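Local coordinates for protein acinetobacter secreted protease CpaA (Acinetobacter nosocomialis M2, PDB 6O38) that probably cleaves protein substrates as a zinc-dependent metalloprotease, exported by the type II secretion system and bound by its dedicated chaperone CpaB, at residues A[383-388]-A[486-491]; A[404-409]-A[416-421]; A[448-453]-A[477-482]; A[457-462]-A[494-499]. All blocks are in the same frame, centred on the assembly; numbering follows the deposited sequence.

Interaction 1: residues A[383-388]-A[486-491]; sequences PEVNSI and NDIAGC
Just before Ile488, the residue that meets Val385 and Ile388 across this contact, Asp487 offers OD1 to two backbone N-H groups. Cys491 N lies 3.2 Å from Asp487 OD1 and approaches nearly along its C-O direction, while Gly490 N adds a longer, weak bond. The carboxylate thus ties the loop 488-491 back to Asp487. Asn486 ND2 adds a bond to Asp487 O, 2.8 Å long, with that oxygen in the plane of its amide. From this frame Ile488 projects toward helix 383-389. Its CG1 stands between the backbone N and the carbonyl carbon (chi1 64°), and the extended second torsion carries CD1 outward. The two branches divide the work. Ile488 CG2 lies 4.0 Å from Val385 CG1, with the side chains running past one another in opposite senses. Ile488 CD1 sits 4.1 Å from both Ile388 CG2 and Ile388 CD1, straddled by a branch and a tip of the same residue. The touch is small and wholly apolar; Arg397 and Asn463 also lie against Ile488. On the helix, Pro383 O takes Ser387 N and Ser387 OG from opposite faces of its plane. Cys491 is tied to Cys470 by a disulfide and packs on Val168 of the CpaB chain. The contact sets the helix that follows strand 367-381 against the loop leaving strand 483-487, in the reprolysin-like catalytic region, whose family and zinc-binding histidines are consistent with a metzincin fold.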
loop_
_atom_site.group_PDB
_atom_site.type_symbol
_atom_site.label_atom_id
_atom_site.label_comp_id
_atom_site.label_asym_id
_atom_site.label_seq_id
_atom_site.Cartn_x
_atom_site.Cartn_y
_atom_site.Cartn_z
ATOM N N PRO A 383 -0.434 32.803 -1.653
ATOM C CA PRO A 383 -0.859 33.370 -0.362
ATOM C C PRO A 383 -2.290 33.020 0.004
ATOM O O PRO A 383 -2.607 32.919 1.197
ATOM C CB PRO A 383 -0.680 34.882 -0.565
ATOM C CG PRO A 383 0.306 35.009 -1.677
ATOM C CD PRO A 383 0.070 33.833 -2.576
ATOM N N GLU A 384 -3.168 32.845 -0.987
ATOM C CA GLU A 384 -4.525 32.389 -0.703
ATOM C C GLU A 384 -4.517 31.025 -0.023
ATOM O O GLU A 384 -5.323 30.767 0.879
ATOM C CB GLU A 384 -5.349 32.346 -1.990
ATOM C CG GLU A 384 -5.814 33.711 -2.473
ATOM C CD GLU A 384 -6.606 33.637 -3.764
ATOM O OE1 GLU A 384 -6.467 32.632 -4.493
ATOM O OE2 GLU A 384 -7.374 34.582 -4.047
ATOM N N VAL A 385 -3.613 30.136 -0.444
ATOM C CA VAL A 385 -3.514 28.826 0.191
ATOM C C VAL A 385 -2.980 28.959 1.612
ATOM O O VAL A 385 -3.463 28.291 2.536
ATOM C CB VAL A 385 -2.638 27.887 -0.657
ATOM C CG1 VAL A 385 -2.402 26.572 0.070
ATOM C CG2 VAL A 385 -3.287 27.642 -2.003
ATOM N N ASN A 386 -1.978 29.819 1.813
ATOM C CA ASN A 386 -1.414 29.995 3.149
ATOM C C ASN A 386 -2.453 30.537 4.121
ATOM O O ASN A 386 -2.467 30.162 5.299
ATOM C CB ASN A 386 -0.198 30.920 3.095
ATOM C CG ASN A 386 0.887 30.405 2.174
ATOM O OD1 ASN A 386 0.847 29.261 1.721
ATOM N ND2 ASN A 386 1.876 31.244 1.902
ATOM N N SER A 387 -3.330 31.427 3.649
ATOM C CA SER A 387 -4.369 31.968 4.518
ATOM C C SER A 387 -5.357 30.892 4.948
ATOM O O SER A 387 -5.881 30.944 6.066
ATOM C CB SER A 387 -5.102 33.111 3.814
ATOM O OG SER A 387 -4.201 34.140 3.443
ATOM N N ILE A 388 -5.620 29.915 4.081
ATOM C CA ILE A 388 -6.593 28.874 4.395
ATOM C C ILE A 388 -5.961 27.786 5.253
ATOM O O ILE A 388 -6.512 27.387 6.286
ATOM C CB ILE A 388 -7.190 28.296 3.098
ATOM C CG1 ILE A 388 -8.055 29.344 2.396
ATOM C CG2 ILE A 388 -7.998 27.040 3.390
ATOM C CD1 ILE A 388 -8.269 29.072 0.924
ATOM N N ASN A 486 -1.498 22.087 -8.896
ATOM C CA ASN A 486 -2.779 21.585 -8.422
ATOM C C ASN A 486 -3.334 22.573 -7.406
ATOM O O ASN A 486 -2.613 23.428 -6.885
ATOM C CB ASN A 486 -2.668 20.180 -7.804
ATOM C CG ASN A 486 -1.839 20.157 -6.533
ATOM O OD1 ASN A 486 -0.663 19.806 -6.556
ATOM N ND2 ASN A 486 -2.458 20.508 -5.411
ATOM N N ASP A 487 -4.627 22.452 -7.125
ATOM C CA ASP A 487 -5.277 23.316 -6.155
ATOM C C ASP A 487 -5.457 22.570 -4.833
ATOM O O ASP A 487 -4.953 21.458 -4.645
ATOM C CB ASP A 487 -6.607 23.841 -6.716
ATOM C CG ASP A 487 -7.708 22.789 -6.728
ATOM O OD1 ASP A 487 -7.429 21.598 -6.486
ATOM O OD2 ASP A 487 -8.872 23.162 -6.986
ATOM N N ILE A 488 -6.185 23.185 -3.905
ATOM C CA ILE A 488 -6.539 22.536 -2.651
ATOM C C ILE A 488 -8.030 22.241 -2.548
ATOM O O ILE A 488 -8.421 21.411 -1.710
ATOM C CB ILE A 488 -6.076 23.369 -1.439
ATOM C CG1 ILE A 488 -6.798 24.716 -1.408
ATOM C CG2 ILE A 488 -4.569 23.571 -1.476
ATOM C CD1 ILE A 488 -6.502 25.536 -0.172
ATOM N N ALA A 489 -8.872 22.897 -3.351
ATOM C CA ALA A 489 -10.310 22.650 -3.307
ATOM C C ALA A 489 -10.637 21.182 -3.564
ATOM O O ALA A 489 -11.362 20.551 -2.785
ATOM C CB ALA A 489 -11.024 23.546 -4.319
ATOM N N GLY A 490 -10.114 20.623 -4.653
ATOM C CA GLY A 490 -10.490 19.278 -5.048
ATOM C C GLY A 490 -9.349 18.284 -5.119
ATOM O O GLY A 490 -9.574 17.072 -5.061
ATOM N N CYS A 491 -8.120 18.778 -5.241
ATOM C CA CYS A 491 -6.946 17.929 -5.376
ATOM C C CYS A 491 -6.258 17.751 -4.028
ATOM O O CYS A 491 -6.135 18.703 -3.251
ATOM C CB CYS A 491 -5.955 18.519 -6.383
ATOM S SG CYS A 491 -6.135 17.978 -8.110
#

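Interaction 2: residues A[404-409]-A[416-421]; sequences LTNLTA and FYLRDV. With SO4 (sulfate ion), chain O.
Asn406 lays its carboxamide alongside the backbone of Leu418 and bonds both its N-H and its C=O. Asn406 OD1 accepts from Leu418 N at 2.5 Å, nearly straight at 171°, and Asn406 ND2 donates to Leu418 O at 2.9 Å, in the carbonyl plane on a lone pair. Having CG beside its own backbone N (chi1 -68°) directs the carboxamide to the strand, where the paired bonds resemble those of a neighbouring strand and fix the amide's rotation. Its CB rests at the edge of the Tyr417 ring, 3.8 Å from Tyr417 CD1; the hydroxyl of that ring bonds to Glu410 and Arg360. Thr405 turns its methyl to the strand, CG2 lying 3.7 Å from Leu418 CD1 and 4.1 Å from Phe416 CZ, at the ring's edge, while OG1 turns back to Gly401 O. Phe416 holds CG between N and carbonyl carbon (chi1 84°), which brings CE1 to 3.5 Å from Ala409 CB. Arg419 points away from the helix, salt-bridged to Asp376 and weakly bonded to a sulfate. Strand 416-425 pairs in parallel with strand 367-381; segment 416-421 runs nearly antiparallel to segment 404-409 of helix 391-411, whose buried flank here also meets Arg497 of helix 496-504.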
loop_
_atom_site.group_PDB
_atom_site.type_symbol
_atom_site.label_atom_id
_atom_site.label_comp_id
_atom_site.label_asym_id
_atom_site.label_seq_id
_atom_site.Cartn_x
_atom_site.Cartn_y
_atom_site.Cartn_z
ATOM N N LEU A 404 5.611 11.260 -1.485
ATOM C CA LEU A 404 4.813 10.233 -2.147
ATOM C C LEU A 404 5.307 9.982 -3.566
ATOM O O LEU A 404 5.296 8.839 -4.039
ATOM C CB LEU A 404 3.338 10.633 -2.151
ATOM C CG LEU A 404 2.379 9.622 -2.780
ATOM C CD1 LEU A 404 2.345 8.342 -1.963
ATOM C CD2 LEU A 404 0.987 10.215 -2.908
ATOM N N THR A 405 5.740 11.035 -4.262
ATOM C CA THR A 405 6.297 10.860 -5.599
ATOM C C THR A 405 7.567 10.019 -5.558
ATOM O O THR A 405 7.744 9.098 -6.363
ATOM C CB THR A 405 6.572 12.222 -6.238
ATOM O OG1 THR A 405 5.384 13.019 -6.197
ATOM C CG2 THR A 405 7.010 12.049 -7.685
ATOM N N ASN A 406 8.468 10.327 -4.621
ATOM C CA ASN A 406 9.706 9.561 -4.508
ATOM C C ASN A 406 9.430 8.119 -4.100
ATOM O O ASN A 406 10.130 7.199 -4.539
ATOM C CB ASN A 406 10.655 10.230 -3.514
ATOM C CG ASN A 406 11.184 11.557 -4.018
ATOM O OD1 ASN A 406 11.231 11.803 -5.223
ATOM N ND2 ASN A 406 11.592 12.420 -3.095
ATOM N N LEU A 407 8.419 7.902 -3.255
ATOM C CA LEU A 407 8.046 6.539 -2.893
ATOM C C LEU A 407 7.480 5.788 -4.092
ATOM O O LEU A 407 7.803 4.613 -4.306
ATOM C CB LEU A 407 7.039 6.556 -1.744
ATOM C CG LEU A 407 6.451 5.197 -1.356
ATOM C CD1 LEU A 407 7.525 4.299 -0.762
ATOM C CD2 LEU A 407 5.290 5.361 -0.389
ATOM N N THR A 408 6.632 6.451 -4.883
ATOM C CA THR A 408 6.088 5.821 -6.082
ATOM C C THR A 408 7.188 5.516 -7.091
ATOM O O THR A 408 7.207 4.436 -7.694
ATOM C CB THR A 408 5.021 6.721 -6.707
ATOM O OG1 THR A 408 3.983 6.969 -5.752
ATOM C CG2 THR A 408 4.421 6.065 -7.942
ATOM N N ALA A 409 8.112 6.459 -7.291
ATOM C CA ALA A 409 9.205 6.241 -8.231
ATOM C C ALA A 409 10.102 5.093 -7.784
ATOM O O ALA A 409 10.511 4.260 -8.600
ATOM C CB ALA A 409 10.020 7.523 -8.396
ATOM N N PHE A 416 14.503 8.343 -10.981
ATOM C CA PHE A 416 14.466 9.752 -10.614
ATOM C C PHE A 416 13.966 9.899 -9.185
ATOM O O PHE A 416 13.222 9.056 -8.679
ATOM C CB PHE A 416 13.588 10.570 -11.573
ATOM C CG PHE A 416 12.123 10.550 -11.233
ATOM C CD1 PHE A 416 11.320 9.491 -11.622
ATOM C CD2 PHE A 416 11.544 11.601 -10.539
ATOM C CE1 PHE A 416 9.971 9.475 -11.318
ATOM C CE2 PHE A 416 10.197 11.589 -10.229
ATOM C CZ PHE A 416 9.409 10.524 -10.619
ATOM N N TYR A 417 14.394 10.986 -8.548
ATOM C CA TYR A 417 13.858 11.438 -7.275
ATOM C C TYR A 417 13.609 12.936 -7.358
ATOM O O TYR A 417 14.320 13.658 -8.061
ATOM C CB TYR A 417 14.805 11.155 -6.099
ATOM C CG TYR A 417 14.942 9.702 -5.709
ATOM C CD1 TYR A 417 13.979 9.079 -4.926
ATOM C CD2 TYR A 417 16.054 8.963 -6.090
ATOM C CE1 TYR A 417 14.108 7.754 -4.554
ATOM C CE2 TYR A 417 16.193 7.639 -5.722
ATOM C CZ TYR A 417 15.218 7.039 -4.954
ATOM O OH TYR A 417 15.355 5.720 -4.587
ATOM N N LEU A 418 12.593 13.399 -6.636
ATOM C CA LEU A 418 12.320 14.824 -6.531
ATOM C C LEU A 418 13.003 15.380 -5.290
ATOM O O LEU A 418 12.924 14.786 -4.210
ATOM C CB LEU A 418 10.816 15.095 -6.477
ATOM C CG LEU A 418 10.025 14.830 -7.759
ATOM C CD1 LEU A 418 8.609 15.366 -7.626
ATOM C CD2 LEU A 418 10.724 15.439 -8.966
ATOM N N ARG A 419 13.684 16.510 -5.453
ATOM C CA ARG A 419 14.337 17.211 -4.355
ATOM C C ARG A 419 13.885 18.661 -4.379
ATOM O O ARG A 419 14.065 19.349 -5.389
ATOM C CB ARG A 419 15.862 17.109 -4.469
ATOM C CG ARG A 419 16.639 18.105 -3.624
ATOM C CD ARG A 419 18.125 17.776 -3.647
ATOM N NE ARG A 419 18.945 18.830 -3.056
ATOM C CZ ARG A 419 19.659 19.703 -3.760
ATOM N NH1 ARG A 419 20.376 20.629 -3.139
ATOM N NH2 ARG A 419 19.660 19.649 -5.085
ATOM N N ASP A 420 13.295 19.123 -3.279
ATOM C CA ASP A 420 12.872 20.513 -3.193
ATOM C C ASP A 420 14.065 21.370 -2.782
ATOM O O ASP A 420 14.689 21.129 -1.742
ATOM C CB ASP A 420 11.694 20.676 -2.227
ATOM C CG ASP A 420 12.105 20.632 -0.767
ATOM O OD1 ASP A 420 12.728 19.634 -0.347
ATOM O OD2 ASP A 420 11.810 21.605 -0.042
ATOM N N VAL A 421 14.420 22.330 -3.633
ATOM C CA VAL A 421 15.555 23.211 -3.389
ATOM C C VAL A 421 15.124 24.619 -3.024
ATOM O O VAL A 421 15.987 25.484 -2.814
ATOM C CB VAL A 421 16.507 23.238 -4.599
ATOM C CG1 VAL A 421 17.097 21.859 -4.830
ATOM C CG2 VAL A 421 15.770 23.714 -5.839
HETATM S S SO4 O . 23.106 22.482 -2.997
HETATM O O1 SO4 O . 22.729 22.420 -4.406
HETATM O O2 SO4 O . 24.548 22.290 -2.871
HETATM O O3 SO4 O . 22.741 23.787 -2.452
HETATM O O4 SO4 O . 22.411 21.434 -2.257
#

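Interaction 3: residues A[448-453]-A[477-482]; sequences NERKRI and ASAYNM
Arg450 sets the end of its guanidinium against the carbonyl oxygen of Ala479, with NH2 also lying 3.9 Å from Met482 CB. Both terminal nitrogens grip the one acceptor: Arg450 NH2 to Ala479 O at 2.8 Å, in the carbonyl plane and on a lone pair, and Arg450 NH1 to Ala479 O at 3.0 Å, tilted 23° from that plane. The oxygen lies at the edge of the guanidinium, close to its plane, so the group meets the loop end-on. The reach comes from an outstretched chain: CG lies opposite the backbone N across the first bond (chi1 -178°), and every torsion beyond it is likewise extended, carrying the charge from the helix to the loop in a straight line. Further oxygens hold it flat. NE bonds to Ala455 O and NH2 to Asp456 O as well, with a weak bond from NH1 to Gln447. A buried arginine that satisfies backbone carbonyls from three loop positions joins helix 444-452, the turn into strand 457-462 and the loop between strands 471-473 and 483-487 of the reprolysin-like catalytic domain. That loop is also held by Tyr480, whose hydroxyl bonds to Asp442, and by Asn481, whose OD1 takes Arg441. Met482, modelled as selenomethionine, starts toward the helix but bends at its second torsion (64°), turning its selenium away. Within the helix, Arg452 clasps Glu449 side-on in a two-bond salt bridge: Arg452 NE meets Glu449 OE1 at 3.1 Å, and Arg452 NH2 meets Glu449 OE2 at 2.8 Å on its syn lone pair.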
loop_
_atom_site.group_PDB
_atom_site.type_symbol
_atom_site.label_atom_id
_atom_site.label_comp_id
_atom_site.label_asym_id
_atom_site.label_seq_id
_atom_site.Cartn_x
_atom_site.Cartn_y
_atom_site.Cartn_z
ATOM N N ASN A 448 13.091 33.893 -11.933
ATOM C CA ASN A 448 14.340 34.349 -11.332
ATOM C C ASN A 448 14.724 33.475 -10.146
ATOM O O ASN A 448 15.892 33.095 -10.000
ATOM C CB ASN A 448 14.228 35.810 -10.895
ATOM C CG ASN A 448 14.151 36.766 -12.066
ATOM O OD1 ASN A 448 14.478 36.412 -13.199
ATOM N ND2 ASN A 448 13.739 37.998 -11.792
ATOM N N GLU A 449 13.756 33.150 -9.286
ATOM C CA GLU A 449 14.030 32.253 -8.171
ATOM C C GLU A 449 14.390 30.856 -8.658
ATOM O O GLU A 449 15.219 30.180 -8.039
ATOM C CB GLU A 449 12.823 32.199 -7.233
ATOM C CG GLU A 449 13.035 31.350 -5.989
ATOM C CD GLU A 449 14.090 31.922 -5.057
ATOM O OE1 GLU A 449 14.347 33.143 -5.119
ATOM O OE2 GLU A 449 14.661 31.150 -4.258
ATOM N N ARG A 450 13.777 30.409 -9.757
ATOM C CA ARG A 450 14.149 29.128 -10.348
ATOM C C ARG A 450 15.612 29.127 -10.772
ATOM O O ARG A 450 16.340 28.159 -10.519
ATOM C CB ARG A 450 13.242 28.820 -11.540
ATOM C CG ARG A 450 13.515 27.484 -12.209
ATOM C CD ARG A 450 12.817 27.396 -13.558
ATOM N NE ARG A 450 13.054 26.118 -14.221
ATOM C CZ ARG A 450 12.580 25.800 -15.422
ATOM N NH1 ARG A 450 11.843 26.671 -16.098
ATOM N NH2 ARG A 450 12.845 24.612 -15.947
ATOM N N LYS A 451 16.061 30.205 -11.419
ATOM C CA LYS A 451 17.448 30.281 -11.861
ATOM C C LYS A 451 18.395 30.491 -10.687
ATOM O O LYS A 451 19.521 29.980 -10.692
ATOM C CB LYS A 451 17.612 31.402 -12.887
ATOM C CG LYS A 451 17.150 31.036 -14.288
ATOM C CD LYS A 451 17.023 32.270 -15.168
ATOM C CE LYS A 451 15.628 32.381 -15.766
ATOM N NZ LYS A 451 15.455 33.636 -16.551
ATOM N N ARG A 452 17.961 31.252 -9.677
ATOM C CA ARG A 452 18.827 31.544 -8.539
ATOM C C ARG A 452 19.222 30.274 -7.794
ATOM O O ARG A 452 20.376 30.128 -7.370
ATOM C CB ARG A 452 18.137 32.524 -7.591
ATOM C CG ARG A 452 19.065 33.132 -6.551
ATOM C CD ARG A 452 18.301 33.975 -5.544
ATOM N NE ARG A 452 17.436 33.157 -4.698
ATOM C CZ ARG A 452 17.858 32.469 -3.641
ATOM N NH1 ARG A 452 19.137 32.499 -3.292
ATOM N NH2 ARG A 452 16.999 31.752 -2.930
ATOM N N ILE A 453 18.284 29.343 -7.628
ATOM C CA ILE A 453 18.542 28.109 -6.893
ATOM C C ILE A 453 18.763 26.924 -7.826
ATOM O O ILE A 453 18.904 25.790 -7.355
ATOM C CB ILE A 453 17.410 27.812 -5.897
ATOM C CG1 ILE A 453 16.126 27.453 -6.647
ATOM C CG2 ILE A 453 17.184 29.004 -4.982
ATOM C CD1 ILE A 453 14.920 27.275 -5.750
ATOM N N ALA A 477 7.510 17.871 -21.033
ATOM C CA ALA A 477 7.819 19.291 -20.971
ATOM C C ALA A 477 9.296 19.548 -21.236
ATOM O O ALA A 477 10.166 18.855 -20.700
ATOM C CB ALA A 477 7.429 19.851 -19.603
ATOM N N SER A 478 9.572 20.546 -22.072
ATOM C CA SER A 478 10.914 21.089 -22.191
ATOM C C SER A 478 11.260 21.885 -20.933
ATOM O O SER A 478 10.462 22.005 -20.000
ATOM C CB SER A 478 11.025 21.960 -23.441
ATOM O OG SER A 478 10.146 23.068 -23.369
ATOM N N ALA A 479 12.481 22.426 -20.905
ATOM C CA ALA A 479 12.879 23.279 -19.789
ATOM C C ALA A 479 11.931 24.462 -19.632
ATOM O O ALA A 479 11.645 24.895 -18.509
ATOM C CB ALA A 479 14.316 23.762 -19.981
ATOM N N TYR A 480 11.430 24.996 -20.748
ATOM C CA TYR A 480 10.501 26.119 -20.684
ATOM C C TYR A 480 9.145 25.712 -20.121
ATOM O O TYR A 480 8.495 26.512 -19.439
ATOM C CB TYR A 480 10.334 26.735 -22.073
ATOM C CG TYR A 480 9.285 27.821 -22.135
ATOM C CD1 TYR A 480 9.521 29.073 -21.584
ATOM C CD2 TYR A 480 8.059 27.594 -22.748
ATOM C CE1 TYR A 480 8.564 30.068 -21.638
ATOM C CE2 TYR A 480 7.097 28.583 -22.807
ATOM C CZ TYR A 480 7.355 29.818 -22.251
ATOM O OH TYR A 480 6.398 30.806 -22.308
ATOM N N ASN A 481 8.703 24.482 -20.384
ATOM C CA ASN A 481 7.378 24.027 -19.986
ATOM C C ASN A 481 7.396 23.177 -18.723
ATOM O O ASN A 481 6.357 22.625 -18.347
ATOM C CB ASN A 481 6.726 23.241 -21.126
ATOM C CG ASN A 481 6.317 24.126 -22.285
ATOM O OD1 ASN A 481 5.660 25.148 -22.098
ATOM N ND2 ASN A 481 6.702 23.733 -23.494
HETATM N N MSE A 482 8.539 23.064 -18.056
HETATM C CA MSE A 482 8.646 22.222 -16.873
HETATM C C MSE A 482 7.954 22.873 -15.680
HETATM O O MSE A 482 8.605 23.474 -14.825
HETATM C CB MSE A 482 10.114 21.938 -16.547
HETATM C CG MSE A 482 10.318 20.860 -15.498
HETATM SE SE MSE A 482 9.673 19.118 -16.082
HETATM C CE MSE A 482 9.783 18.172 -14.379
#

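Interaction 4: residues A[457-462]-A[494-499]; sequences GVYYQG and AAMRHE. With ZN (zinc ion), chain M.
Tyr459 leaves strand 457-462 toward helix 496-504 and lays its ring beside Met496 and Glu499. At CB the chain turns so that CG lies opposite the backbone N (chi1 -162°), sending the ring across to the helix. Along one side of the ring, CD2 is 4.2 Å from Met496 CG, and CE2 is 3.8 Å from Glu499 CB, which sits at the ring's edge. CZ lies under Met496 CG and beside its CA. At the tip, Tyr459 OH is 3.4 Å from Met496 CA and 3.6 Å from Glu499 CG, and its polar partner is Asn486 OD1. The face is taken by Met496, a selenomethionine with an extended chain: CG stands 4.0 Å from the Tyr459 ring centroid, 17° off the normal, a CH-pi contact, and SE lies 4.9 Å from the same centroid, almost straight above it but distant, as in a Met-aromatic pair. The ring thus packs against Met496 and Glu499 of helix 496-504, and the same helix carries the metal ligand His498. His498 NE2 binds zinc at 2.2 Å, with His502, His508 and Asp170 of the CpaB chain as further ligands, while His498 ND1 bonds to Ala526 O. His498, Glu499, His502 and His508 form the extended HExxHxxGxxH signature of metzincin proteases, in which the glutamate generally serves as catalytic base.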
loop_
_atom_site.group_PDB
_atom_site.type_symbol
_atom_site.label_atom_id
_atom_site.label_comp_id
_atom_site.label_asym_id
_atom_site.label_seq_id
_atom_site.Cartn_x
_atom_site.Cartn_y
_atom_site.Cartn_z
ATOM N N GLY A 457 12.790 22.207 -12.140
ATOM C CA GLY A 457 11.382 22.391 -12.423
ATOM C C GLY A 457 10.729 23.231 -11.348
ATOM O O GLY A 457 11.332 23.548 -10.320
ATOM N N VAL A 458 9.474 23.591 -11.602
ATOM C CA VAL A 458 8.685 24.414 -10.696
ATOM C C VAL A 458 7.319 23.764 -10.526
ATOM O O VAL A 458 6.756 23.220 -11.483
ATOM C CB VAL A 458 8.560 25.867 -11.214
ATOM C CG1 VAL A 458 8.195 25.882 -12.687
ATOM C CG2 VAL A 458 7.544 26.658 -10.397
ATOM N N TYR A 459 6.792 23.809 -9.304
ATOM C CA TYR A 459 5.466 23.292 -9.005
ATOM C C TYR A 459 4.708 24.315 -8.172
ATOM O O TYR A 459 5.271 24.924 -7.257
ATOM C CB TYR A 459 5.542 21.953 -8.265
ATOM C CG TYR A 459 4.253 21.169 -8.305
ATOM C CD1 TYR A 459 3.276 21.356 -7.340
ATOM C CD2 TYR A 459 4.010 20.249 -9.317
ATOM C CE1 TYR A 459 2.096 20.646 -7.376
ATOM C CE2 TYR A 459 2.830 19.533 -9.361
ATOM C CZ TYR A 459 1.876 19.735 -8.388
ATOM O OH TYR A 459 0.699 19.023 -8.426
ATOM N N TYR A 460 3.429 24.499 -8.494
ATOM C CA TYR A 460 2.621 25.577 -7.942
ATOM C C TYR A 460 1.412 25.008 -7.215
ATOM O O TYR A 460 0.708 24.146 -7.751
ATOM C CB TYR A 460 2.173 26.537 -9.048
ATOM C CG TYR A 460 1.269 27.652 -8.575
ATOM C CD1 TYR A 460 1.745 28.648 -7.733
ATOM C CD2 TYR A 460 -0.058 27.715 -8.980
ATOM C CE1 TYR A 460 0.922 29.672 -7.302
ATOM C CE2 TYR A 460 -0.887 28.734 -8.555
ATOM C CZ TYR A 460 -0.392 29.710 -7.717
ATOM O OH TYR A 460 -1.216 30.728 -7.292
ATOM N N GLN A 461 1.180 25.489 -5.996
ATOM C CA GLN A 461 0.023 25.113 -5.190
ATOM C C GLN A 461 -0.825 26.362 -4.984
ATOM O O GLN A 461 -0.435 27.266 -4.238
ATOM C CB GLN A 461 0.463 24.512 -3.855
ATOM C CG GLN A 461 -0.659 24.304 -2.852
ATOM C CD GLN A 461 -0.191 23.576 -1.606
ATOM O OE1 GLN A 461 -0.280 22.352 -1.518
ATOM N NE2 GLN A 461 0.319 24.329 -0.636
ATOM N N GLY A 462 -1.984 26.413 -5.644
ATOM C CA GLY A 462 -2.815 27.600 -5.649
ATOM C C GLY A 462 -4.240 27.296 -5.216
ATOM O O GLY A 462 -4.594 26.153 -4.920
ATOM N N ALA A 494 -1.706 13.780 -3.339
ATOM C CA ALA A 494 -1.384 12.704 -4.266
ATOM C C ALA A 494 -1.406 13.154 -5.720
ATOM O O ALA A 494 -1.055 12.364 -6.603
ATOM C CB ALA A 494 -2.355 11.536 -4.074
ATOM N N ALA A 495 -1.810 14.397 -5.988
ATOM C CA ALA A 495 -1.870 14.909 -7.350
ATOM C C ALA A 495 -0.499 15.245 -7.918
ATOM O O ALA A 495 -0.348 15.290 -9.144
ATOM C CB ALA A 495 -2.762 16.149 -7.407
HETATM N N MSE A 496 0.495 15.484 -7.067
HETATM C CA MSE A 496 1.812 15.901 -7.536
HETATM C C MSE A 496 2.486 14.818 -8.370
HETATM O O MSE A 496 2.986 15.092 -9.460
HETATM C CB MSE A 496 2.717 16.280 -6.366
HETATM C CG MSE A 496 4.027 16.904 -6.815
HETATM SE SE MSE A 496 5.299 17.211 -5.378
HETATM C CE MSE A 496 6.629 18.225 -6.381
ATOM N N ARG A 497 2.498 13.586 -7.852
ATOM C CA ARG A 497 3.070 12.480 -8.610
ATOM C C ARG A 497 2.331 12.248 -9.919
ATOM O O ARG A 497 2.898 11.653 -10.842
ATOM C CB ARG A 497 3.066 11.198 -7.773
ATOM C CG ARG A 497 1.687 10.612 -7.515
ATOM C CD ARG A 497 1.794 9.249 -6.852
ATOM N NE ARG A 497 0.488 8.666 -6.563
ATOM C CZ ARG A 497 0.309 7.551 -5.861
ATOM N NH1 ARG A 497 1.355 6.900 -5.372
ATOM N NH2 ARG A 497 -0.915 7.089 -5.645
ATOM N N HIS A 498 1.085 12.712 -10.021
ATOM C CA HIS A 498 0.341 12.615 -11.271
ATOM C C HIS A 498 0.759 13.709 -12.245
ATOM O O HIS A 498 1.006 13.439 -13.426
ATOM C CB HIS A 498 -1.162 12.681 -10.992
ATOM C CG HIS A 498 -2.010 12.602 -12.222
ATOM N ND1 HIS A 498 -2.436 11.405 -12.757
ATOM C CD2 HIS A 498 -2.520 13.571 -13.019
ATOM C CE1 HIS A 498 -3.168 11.641 -13.831
ATOM N NE2 HIS A 498 -3.234 12.948 -14.012
ATOM N N GLU A 499 0.845 14.952 -11.766
ATOM C CA GLU A 499 1.235 16.054 -12.638
ATOM C C GLU A 499 2.697 15.943 -13.053
ATOM O O GLU A 499 3.046 16.247 -14.200
ATOM C CB GLU A 499 0.966 17.391 -11.948
ATOM C CG GLU A 499 -0.483 17.590 -11.522
ATOM C CD GLU A 499 -1.471 17.406 -12.662
ATOM O OE1 GLU A 499 -2.574 16.873 -12.415
ATOM O OE2 GLU A 499 -1.146 17.780 -13.810
HETATM ZN ZN ZN M . -3.669 14.045 -15.903
#

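How the interactions relate
All four contacts lie on the same side of the chain's centre, in and around the reprolysin-like catalytic domain. Interactions 2 and 3 follow each other along the chain, and both are nested in the loop closed by interaction 1, whose segments alternate with those of interaction 4. Interactions 2 and 4 have centres about 11 Å apart; interaction 2 touches segment 494-499 through Arg497 and Met496. Interaction 1, its centre about 12 Å from that of interaction 4, reaches it through strand 457-462, the neighbour of strand 483-487. Interaction 3 has its centre about 14 Å from that of interaction 4 and about 23 Å from that of interaction 1; Met482 ties it to the start of strand 457-462.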